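PDB 4EIE: cytochrome c6 from Synechococcus sp., which probably transfers electrons in photosynthetic electron transport, using a covalently bound heme c. Local coordinates for residues 8-13 with 71-76. Residues are numbered along the deposited sequence; the frame is centred on the assembly and turned at random. Where two conformers were deposited one is given.
Sequences QIFEAH and QAVSQY. With NA (sodium ion), chain H; HEC (heme c), chain B.
F10 of helix 5-13 lies against V73 and Y76 of helix 67-82, and following it outward from the backbone traces its contacts with both. Its CB already has two neighbours, 3.7 Å from Y76 CE2 and 3.9 Å from V73 CG2. F10 CG meets the same tyrosine carbon, Y76 CE2, at 3.7 Å. Next, CD1 reaches both V73 CG2 and Y76 CD2, while CD2 stays with Y76 CE2. The tip, CE1, CE2 and CZ, extends past both residues, and the heme methyl CMB approaches obliquely from the CD1-CE1 side. V73 CG2 sits at the rim of the phenyl, near its plane, whereas the F10 and Y76 rings meet obliquely, with centroids 5.5 Å apart and planes inclined at 54°. With CG of F10 anti to the backbone N (chi1 -171°), the ring is carried past V73 CG2 and alongside Y76. L31 and W85 also touch it, and the side chains of heme-linked C14 and the axial ligand H18 lie close by.

One residue earlier, I9 uses two branches. CG2 packs on V73 CB at 3.7 Å, and CD1 extends to A72 CB at 4.0 Å. No hydrogen bond crosses the interface, so apolar packing joins the segments. Q8 OE1 and E11 OE1, neither residue touching segment 71-76, bind a sodium ion at 2.4 Å each, with a water that donates to Q8 O as another ligand.

The CA atoms of F10 and V73 are 6.0 Å apart where the local axes cross at -95°. This near-perpendicular packing of N-terminal and C-terminal helices beside the heme, just ahead of C14, is the hallmark of the class I cytochrome c fold.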
loop_
_atom_site.group_PDB
_atom_site.type_symbol
_atom_site.label_atom_id
_atom_site.label_comp_id
_atom_site.label_asym_id
_atom_site.label_seq_id
_atom_site.Cartn_x
_atom_site.Cartn_y
_atom_site.Cartn_z
ATOM N N GLN A 8 8.760 2.674 -7.754
ATOM C CA GLN A 8 9.900 1.800 -7.617
ATOM C C GLN A 8 9.884 1.027 -6.285
ATOM O O GLN A 8 10.151 -0.171 -6.235
ATOM C CB GLN A 8 11.198 2.596 -7.753
ATOM C CG GLN A 8 11.426 3.190 -9.121
ATOM C CD GLN A 8 11.543 2.145 -10.195
ATOM O OE1 GLN A 8 12.260 1.153 -10.043
ATOM N NE2 GLN A 8 10.798 2.330 -11.271
ATOM N N ILE A 9 9.547 1.741 -5.210
ATOM C CA ILE A 9 9.465 1.103 -3.919
ATOM C C ILE A 9 8.380 0.032 -3.946
ATOM O O ILE A 9 8.533 -1.071 -3.439
ATOM C CB ILE A 9 9.171 2.165 -2.831
ATOM C CG1 ILE A 9 10.341 3.114 -2.660
ATOM C CG2 ILE A 9 8.832 1.492 -1.479
ATOM C CD1 ILE A 9 9.948 4.434 -2.047
ATOM N N PHE A 10 7.236 0.378 -4.554
ATOM C CA PHE A 10 6.129 -0.548 -4.665
ATOM C C PHE A 10 6.561 -1.809 -5.408
ATOM O O PHE A 10 6.296 -2.926 -4.972
ATOM C CB PHE A 10 4.925 0.113 -5.370
ATOM C CG PHE A 10 3.691 -0.745 -5.319
ATOM C CD1 PHE A 10 2.816 -0.637 -4.219
ATOM C CD2 PHE A 10 3.401 -1.644 -6.294
ATOM C CE1 PHE A 10 1.688 -1.447 -4.151
ATOM C CE2 PHE A 10 2.260 -2.430 -6.219
ATOM C CZ PHE A 10 1.442 -2.331 -5.166
ATOM N N GLU A 11 7.240 -1.642 -6.536
ATOM C CA GLU A 11 7.722 -2.776 -7.318
ATOM C C GLU A 11 8.653 -3.659 -6.543
ATOM O O GLU A 11 8.587 -4.883 -6.690
ATOM C CB GLU A 11 8.443 -2.274 -8.552
ATOM C CG GLU A 11 7.493 -1.610 -9.533
ATOM C CD GLU A 11 8.180 -0.726 -10.549
ATOM O OE1 GLU A 11 9.410 -0.504 -10.517
ATOM O OE2 GLU A 11 7.444 -0.232 -11.431
ATOM N N ALA A 12 9.487 -3.053 -5.692
ATOM C CA ALA A 12 10.495 -3.790 -4.983
ATOM C C ALA A 12 9.999 -4.434 -3.702
ATOM O O ALA A 12 10.580 -5.432 -3.282
ATOM C CB ALA A 12 11.677 -2.891 -4.647
ATOM N N HIS A 13 8.939 -3.899 -3.078
ATOM C CA HIS A 13 8.573 -4.327 -1.748
ATOM C C HIS A 13 7.112 -4.719 -1.596
ATOM O O HIS A 13 6.779 -5.315 -0.585
ATOM C CB HIS A 13 8.834 -3.233 -0.728
ATOM C CG HIS A 13 10.268 -2.934 -0.611
ATOM N ND1 HIS A 13 11.112 -3.728 0.132
ATOM C CD2 HIS A 13 11.025 -2.008 -1.222
ATOM C CE1 HIS A 13 12.350 -3.281 -0.002
ATOM N NE2 HIS A 13 12.316 -2.230 -0.804
ATOM N N GLN A 71 6.346 7.239 3.002
ATOM C CA GLN A 71 5.501 8.301 2.467
ATOM C C GLN A 71 5.374 8.188 0.966
ATOM O O GLN A 71 4.270 8.358 0.441
ATOM C CB GLN A 71 6.023 9.693 2.848
ATOM C CG GLN A 71 5.942 10.016 4.294
ATOM C CD GLN A 71 4.543 10.129 4.812
ATOM O OE1 GLN A 71 4.154 9.394 5.734
ATOM N NE2 GLN A 71 3.761 10.978 4.209
ATOM N N ALA A 72 6.488 7.948 0.272
ATOM C CA ALA A 72 6.426 7.917 -1.153
ATOM C C ALA A 72 5.560 6.759 -1.678
ATOM O O ALA A 72 4.752 6.938 -2.580
ATOM C CB ALA A 72 7.825 7.829 -1.750
ATOM N N VAL A 73 5.746 5.570 -1.120
ATOM C CA VAL A 73 4.960 4.433 -1.596
ATOM C C VAL A 73 3.471 4.628 -1.214
ATOM O O VAL A 73 2.588 4.194 -1.940
ATOM C CB VAL A 73 5.532 3.103 -1.130
ATOM C CG1 VAL A 73 5.287 2.801 0.362
ATOM C CG2 VAL A 73 4.983 1.973 -1.991
ATOM N N SER A 74 3.215 5.268 -0.083
ATOM C CA SER A 74 1.864 5.496 0.343
ATOM C C SER A 74 1.137 6.442 -0.593
ATOM O O SER A 74 -0.024 6.230 -0.918
ATOM C CB SER A 74 1.818 5.990 1.789
ATOM O OG SER A 74 2.291 4.982 2.683
ATOM N N GLN A 75 1.819 7.499 -1.016
ATOM C CA GLN A 75 1.261 8.402 -2.014
ATOM C C GLN A 75 1.005 7.657 -3.312
ATOM O O GLN A 75 -0.058 7.824 -3.942
ATOM C CB GLN A 75 2.196 9.571 -2.245
ATOM C CG GLN A 75 1.779 10.492 -3.393
ATOM C CD GLN A 75 0.429 11.140 -3.162
ATOM O OE1 GLN A 75 0.183 11.733 -2.115
ATOM N NE2 GLN A 75 -0.425 11.098 -4.190
ATOM N N TYR A 76 1.936 6.820 -3.756
ATOM C CA TYR A 76 1.721 6.050 -4.994
ATOM C C TYR A 76 0.473 5.192 -4.882
ATOM O O TYR A 76 -0.378 5.174 -5.768
ATOM C CB TYR A 76 2.960 5.205 -5.270
ATOM C CG TYR A 76 2.780 4.272 -6.425
ATOM C CD1 TYR A 76 2.798 4.772 -7.747
ATOM C CD2 TYR A 76 2.649 2.915 -6.249
ATOM C CE1 TYR A 76 2.649 3.922 -8.837
ATOM C CE2 TYR A 76 2.455 2.052 -7.364
ATOM C CZ TYR A 76 2.501 2.595 -8.617
ATOM O OH TYR A 76 2.354 1.770 -9.707
HETATM NA NA NA H . 11.729 -1.112 -10.495
HETATM FE FE HEC B . -0.143 -5.128 1.906
HETATM C CHA HEC B . -3.297 -5.016 3.106
HETATM C CHB HEC B . -0.269 -1.789 1.232
HETATM C CHC HEC B . 3.150 -5.162 1.050
HETATM C CHD HEC B . -0.139 -8.488 2.197
HETATM N NA HEC B . -1.530 -3.728 2.070
HETATM C C1A HEC B . -2.810 -3.869 2.552
HETATM C C2A HEC B . -3.526 -2.634 2.469
HETATM C C3A HEC B . -2.665 -1.712 1.952
HETATM C C4A HEC B . -1.422 -2.391 1.730
HETATM C CMA HEC B . -2.901 -0.250 1.693
HETATM C CAA HEC B . -4.972 -2.433 2.852
HETATM C CBA HEC B . -5.894 -2.868 1.717
HETATM C CGA HEC B . -7.356 -2.864 2.050
HETATM O O1A HEC B . -7.753 -2.774 3.213
HETATM O O2A HEC B . -8.215 -3.029 1.106
HETATM N NB HEC B . 1.186 -3.765 1.307
HETATM C C1B HEC B . 0.946 -2.447 1.071
HETATM C C2B HEC B . 2.158 -1.772 0.644
HETATM C C3B HEC B . 3.132 -2.695 0.688
HETATM C C4B HEC B . 2.504 -3.949 1.070
HETATM C CMB HEC B . 2.241 -0.352 0.215
HETATM C CAB HEC B . 4.627 -2.578 0.370
HETATM C CBB HEC B . 5.360 -1.664 1.277
HETATM N NC HEC B . 1.221 -6.563 1.687
HETATM C C1C HEC B . 2.491 -6.396 1.233
HETATM C C2C HEC B . 3.094 -7.666 0.948
HETATM C C3C HEC B . 2.180 -8.598 1.240
HETATM C C4C HEC B . 1.003 -7.910 1.732
HETATM C CMC HEC B . 4.453 -7.817 0.283
HETATM C CAC HEC B . 2.253 -10.112 1.065
HETATM C CBC HEC B . 3.365 -10.741 1.764
HETATM N ND HEC B . -1.443 -6.482 2.542
HETATM C C1D HEC B . -1.257 -7.843 2.682
HETATM C C2D HEC B . -2.302 -8.464 3.384
HETATM C C3D HEC B . -3.189 -7.451 3.716
HETATM C C4D HEC B . -2.670 -6.257 3.149
HETATM C CMD HEC B . -2.401 -9.914 3.752
HETATM C CAD HEC B . -4.435 -7.578 4.550
HETATM C CBD HEC B . -4.143 -7.174 5.991
HETATM C CGD HEC B . -5.369 -7.445 6.826
HETATM O O1D HEC B . -5.502 -8.505 7.433
HETATM O O2D HEC B . -6.295 -6.664 6.807
HETATM O O HOH W 1 11.983 -1.350 -7.995
#